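DNA annealing helicase and endonuclease ZRANB3 (PDB 5MKW) helps restart stalled replication forks as an ATP-dependent DNA annealing helicase and endonuclease, the domain modelled here being its zinc-binding HNH nuclease domain. Local coordinates at residues 25-30 and 70-75; 48-53 and 96-101. All coordinates share one frame; numbering follows the deposited sequence. Where two conformers were deposited one is given.

Contact 1 of 2, residues 25-30 and 70-75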
# COMPACT_ATOMS: atom_id res chain seq x y z
N VAL A 25 -8.17 -7.57 -1.89
CA VAL A 25 -7.89 -7.39 -3.29
C VAL A 25 -6.58 -8.04 -3.68
O VAL A 25 -5.63 -8.11 -2.88
CB VAL A 25 -7.95 -5.92 -3.75
CG1 VAL A 25 -9.33 -5.36 -3.49
CG2 VAL A 25 -6.84 -5.09 -3.10
N ASN A 26 -6.52 -8.54 -4.90
CA ASN A 26 -5.26 -9.09 -5.39
C ASN A 26 -4.48 -8.01 -6.14
O ASN A 26 -4.69 -7.77 -7.34
CB ASN A 26 -5.45 -10.32 -6.29
CG ASN A 26 -4.12 -10.98 -6.61
OD1 ASN A 26 -3.06 -10.35 -6.64
ND2 ASN A 26 -4.16 -12.27 -6.74
N ALA A 27 -3.69 -7.27 -5.37
CA ALA A 27 -3.10 -6.06 -5.86
C ALA A 27 -2.01 -6.38 -6.87
O ALA A 27 -1.82 -5.65 -7.85
CB ALA A 27 -2.56 -5.24 -4.71
N GLN A 28 -1.33 -7.51 -6.69
CA GLN A 28 -0.33 -7.92 -7.64
C GLN A 28 -0.89 -8.28 -9.02
O GLN A 28 -0.28 -7.99 -10.04
CB GLN A 28 0.50 -9.07 -7.11
CG GLN A 28 1.57 -9.61 -8.08
CD GLN A 28 2.77 -8.68 -8.19
OE1 GLN A 28 2.92 -7.68 -7.42
NE2 GLN A 28 3.64 -8.97 -9.12
N GLU A 29 -2.04 -8.92 -9.04
CA GLU A 29 -2.70 -9.28 -10.30
C GLU A 29 -3.10 -8.03 -11.08
O GLU A 29 -2.91 -7.96 -12.29
CB GLU A 29 -3.94 -10.10 -9.99
CG GLU A 29 -4.96 -10.18 -11.13
CD GLU A 29 -6.18 -11.05 -10.76
OE1 GLU A 29 -7.04 -10.59 -9.96
OE2 GLU A 29 -6.24 -12.21 -11.25
N LEU A 30 -3.61 -7.01 -10.37
CA LEU A 30 -3.89 -5.72 -11.03
C LEU A 30 -2.61 -5.03 -11.58
O LEU A 30 -2.60 -4.48 -12.70
CB LEU A 30 -4.63 -4.77 -10.08
CG LEU A 30 -5.18 -3.49 -10.78
CD1 LEU A 30 -6.25 -3.88 -11.83
CD2 LEU A 30 -5.74 -2.53 -9.73
N HIS A 70 3.11 0.90 -6.39
CA HIS A 70 1.88 1.66 -6.56
C HIS A 70 0.66 0.90 -6.14
O HIS A 70 -0.41 1.50 -5.93
CB HIS A 70 1.68 2.10 -8.02
CG HIS A 70 2.65 3.12 -8.48
ND1 HIS A 70 3.19 3.08 -9.74
CD2 HIS A 70 3.12 4.25 -7.88
CE1 HIS A 70 3.95 4.15 -9.91
NE2 HIS A 70 3.90 4.89 -8.81
N PHE A 71 0.76 -0.42 -6.12
CA PHE A 71 -0.39 -1.30 -5.91
C PHE A 71 -0.44 -1.90 -4.48
O PHE A 71 -1.53 -2.07 -3.92
CB PHE A 71 -0.37 -2.40 -6.98
CG PHE A 71 -0.60 -1.88 -8.37
CD1 PHE A 71 0.43 -1.29 -9.08
CD2 PHE A 71 -1.88 -1.79 -8.86
CE1 PHE A 71 0.20 -0.73 -10.34
CE2 PHE A 71 -2.12 -1.23 -10.09
CZ PHE A 71 -1.07 -0.71 -10.86
N TRP A 72 0.71 -2.32 -3.94
CA TRP A 72 0.76 -2.87 -2.58
C TRP A 72 2.05 -2.49 -1.86
O TRP A 72 3.07 -2.20 -2.49
CB TRP A 72 0.55 -4.42 -2.53
CG TRP A 72 1.55 -5.23 -3.23
CD1 TRP A 72 1.54 -5.59 -4.54
CD2 TRP A 72 2.73 -5.82 -2.65
NE1 TRP A 72 2.65 -6.36 -4.84
CE2 TRP A 72 3.38 -6.54 -3.69
CE3 TRP A 72 3.26 -5.86 -1.37
CZ2 TRP A 72 4.55 -7.26 -3.50
CZ3 TRP A 72 4.48 -6.56 -1.17
CH2 TRP A 72 5.08 -7.28 -2.24
N GLN A 73 1.97 -2.50 -0.53
CA GLN A 73 3.03 -2.13 0.39
C GLN A 73 3.02 -3.14 1.55
O GLN A 73 1.95 -3.63 1.90
CB GLN A 73 2.74 -0.74 0.98
CG GLN A 73 2.87 0.42 0.02
CD GLN A 73 4.33 0.64 -0.37
OE1 GLN A 73 5.22 0.48 0.48
NE2 GLN A 73 4.60 0.78 -1.66
N VAL A 74 4.19 -3.40 2.15
CA VAL A 74 4.28 -4.09 3.43
C VAL A 74 4.07 -3.11 4.58
O VAL A 74 4.62 -2.00 4.56
CB VAL A 74 5.66 -4.75 3.60
CG1 VAL A 74 5.81 -5.39 4.96
CG2 VAL A 74 5.84 -5.78 2.51
N ASP A 75 3.31 -3.51 5.59
CA ASP A 75 3.12 -2.65 6.74
C ASP A 75 2.94 -3.50 7.98
O ASP A 75 2.94 -4.74 7.91
CB ASP A 75 1.89 -1.74 6.50
CG ASP A 75 1.93 -0.42 7.29
OD1 ASP A 75 2.66 -0.32 8.33
OD2 ASP A 75 1.15 0.48 6.92

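Contact 2 of 2, residues 48-53 and 96-101. With ZN (zinc ion), chain C.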
# COMPACT_ATOMS: atom_id res chain seq x y z
N ALA A 48 -11.94 1.95 -12.97
CA ALA A 48 -12.99 0.94 -12.90
C ALA A 48 -12.89 0.06 -11.68
O ALA A 48 -13.76 -0.77 -11.49
CB ALA A 48 -12.96 0.06 -14.14
N THR A 49 -11.88 0.25 -10.83
CA THR A 49 -11.70 -0.64 -9.68
C THR A 49 -11.19 0.12 -8.46
O THR A 49 -11.24 1.34 -8.43
CB THR A 49 -10.88 -1.89 -10.09
OG1 THR A 49 -11.03 -2.87 -9.10
CG2 THR A 49 -9.44 -1.59 -10.31
N TRP A 50 -10.77 -0.61 -7.43
CA TRP A 50 -10.41 -0.05 -6.10
C TRP A 50 -9.33 1.00 -6.16
O TRP A 50 -9.27 1.88 -5.30
CB TRP A 50 -9.94 -1.19 -5.16
CG TRP A 50 -8.71 -1.96 -5.68
CD1 TRP A 50 -8.71 -3.14 -6.36
CD2 TRP A 50 -7.35 -1.64 -5.44
NE1 TRP A 50 -7.42 -3.56 -6.60
CE2 TRP A 50 -6.57 -2.63 -6.06
CE3 TRP A 50 -6.71 -0.65 -4.72
CZ2 TRP A 50 -5.19 -2.64 -5.97
CZ3 TRP A 50 -5.34 -0.59 -4.75
CH2 TRP A 50 -4.59 -1.60 -5.32
N THR A 51 -8.48 0.95 -7.18
CA THR A 51 -7.47 2.01 -7.41
C THR A 51 -8.07 3.44 -7.67
O THR A 51 -7.39 4.47 -7.50
CB THR A 51 -6.59 1.63 -8.63
OG1 THR A 51 -7.42 1.09 -9.67
CG2 THR A 51 -5.55 0.61 -8.24
N SER A 52 -9.34 3.50 -8.02
CA SER A 52 -9.99 4.79 -8.27
C SER A 52 -9.94 5.72 -7.07
O SER A 52 -10.06 6.95 -7.21
CB SER A 52 -11.45 4.59 -8.65
OG SER A 52 -12.20 4.13 -7.54
N LYS A 53 -9.68 5.15 -5.90
CA LYS A 53 -9.60 5.92 -4.69
C LYS A 53 -8.21 6.46 -4.37
O LYS A 53 -8.05 7.18 -3.42
CB LYS A 53 -10.08 5.09 -3.52
CG LYS A 53 -11.58 4.86 -3.55
CD LYS A 53 -12.01 4.08 -2.31
CE LYS A 53 -13.52 4.11 -2.12
NZ LYS A 53 -13.86 3.93 -0.68
N CYS A 96 -2.96 -3.32 0.18
CA CYS A 96 -3.07 -2.56 -1.04
C CYS A 96 -2.78 -1.08 -0.70
O CYS A 96 -2.79 -0.64 0.47
CB CYS A 96 -4.49 -2.72 -1.65
SG CYS A 96 -5.79 -1.84 -0.79
N THR A 97 -2.52 -0.29 -1.73
CA THR A 97 -2.12 1.10 -1.50
C THR A 97 -3.25 1.99 -0.99
O THR A 97 -2.99 2.95 -0.31
CB THR A 97 -1.43 1.69 -2.72
OG1 THR A 97 -2.11 1.27 -3.92
CG2 THR A 97 0.04 1.19 -2.74
N VAL A 98 -4.50 1.62 -1.24
CA VAL A 98 -5.63 2.36 -0.72
C VAL A 98 -5.75 2.11 0.80
O VAL A 98 -5.84 3.04 1.59
CB VAL A 98 -6.93 1.99 -1.46
CG1 VAL A 98 -8.16 2.49 -0.71
CG2 VAL A 98 -6.92 2.55 -2.88
N CYS A 99 -5.66 0.87 1.21
CA CYS A 99 -5.61 0.59 2.66
C CYS A 99 -4.37 1.20 3.35
O CYS A 99 -4.42 1.62 4.50
CB CYS A 99 -5.65 -0.91 2.91
SG CYS A 99 -7.25 -1.68 2.49
N HIS A 100 -3.25 1.14 2.68
CA HIS A 100 -2.04 1.67 3.25
C HIS A 100 -2.17 3.20 3.47
O HIS A 100 -1.73 3.72 4.48
CB HIS A 100 -0.87 1.39 2.36
CG HIS A 100 0.42 1.88 2.91
ND1 HIS A 100 1.21 2.80 2.25
CD2 HIS A 100 1.11 1.51 4.01
CE1 HIS A 100 2.34 2.94 2.90
NE2 HIS A 100 2.25 2.27 4.03
N LYS A 101 -2.73 3.90 2.49
CA LYS A 101 -2.96 5.33 2.63
C LYS A 101 -3.99 5.74 3.70
O LYS A 101 -3.78 6.75 4.40
CB LYS A 101 -3.35 5.92 1.28
CG LYS A 101 -2.14 6.04 0.38
CD LYS A 101 -2.53 6.61 -0.95
CE LYS A 101 -1.48 6.28 -1.97
NZ LYS A 101 -0.23 7.02 -1.70
ZN ZN C . -6.77 -3.22 0.85

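Contact 1 of 2, residues 25-30 and 70-75
W72 and Q28 meet through a single hydrogen bond: the indole N-H at NE1 donates to OE1 of the Q28 amide, 2.9 Å from NE1 and nearly straight at 165°. The acceptor lies at the ring's edge, close to the indole plane, while the amide plane is turned 70° away from it. Q28, with CG anti to the backbone N (chi1 178°), bends at chi2 and brings the amide back toward the strand. Beside this bond, A27 CB packs against W72 CB at 3.9 Å and sits 3.4 Å from F71 O. Further along the helix, L30 CD2 approaches the edge of the F71 ring, 3.9 Å from CE2. Behind these contacts, N26 caps helix 27-36 by accepting from E29 N through OD1, and R9 of helix 5-16 lies in cation-pi contact with W72 and donates to its carbonyl. A phenylalanine in place of W72 would probably leave Q28 OE1 without its indole donor and its amide freer to turn. Helix 27-36 is thus joined to strand 72-76, which with strand 92-96 and helix 97-118 makes the ββα unit of the HNH fold, by one directional polar bond beside a few van der Waals contacts, the glutamine satisfying the indole N-H.

Contact 2 of 2, residues 48-53 and 96-101
The Cys4 zinc site of the HNH domain is the setting here: C96 and C99, the second CxxC pair, bind the zinc ion from the start of helix 97-118, and W50 packs against the first of them. The metal lies 2.4 Å from C96 SG and 2.3 Å from C99 SG, and C20 and C23 complete the site. C96 also caps the helix, its SG accepting from C99 N at 3.4 Å and 171°, so one sulfur serves both metal and helix end. SG, between the backbone N and the carbonyl carbon (chi1 73°), turns back over the first turn, within reach of both C99 N and the metal. Its CB sits over a face of the W50 six-membered ring, a CH-pi contact 4.2 Å from the centroid, while SG stands obliquely to the same ring in a sulfur-aromatic contact. The edge of the indole is met by V98 CG2, 3.7 Å from W50 CE3, and by T97 OG1, 3.8 Å from W50 CZ3. That hydroxyl has its main polar partner elsewhere, in a hydrogen bond with H70 O. V98 CG2 also approaches the W50 carbonyl oxygen and packs more loosely on K53 CB, whose extended chain leads away from the helix. Within 48-53, T49 O accepts from both S52 N and S52 OG, from opposite faces of its plane, holding the turn that carries W50. The 3-10 turn 50-53, between helices 39-47 and 56-64, thus lies against the first turn of helix 97-118, while W50 also reaches V25 and, on helix 27-36, A27 and L30.

How the contacts relate
Contacts 1 and 2 have centres about 9 Å apart and interlock along the chain, each segment of one alternating with those of the other. They join directly at the end of strand 92-96: F71 O lies 3.0 Å from T97 N, a probable backbone hydrogen bond, and the H70 O to T97 OG1 bond, 2.6 Å, ties the same two segments. W50 bridges them as well, its CH2 packing 3.4 Å from F71 O. The side chain of A27 in contact 1 is about 7 Å from the zinc ion that contact 2 helps to bind. Segments 70-75 and 96-101 both belong to the part of the protein responsible for endonuclease activity, and D75 OD2 packs against H100 CD2 at 3.1 Å.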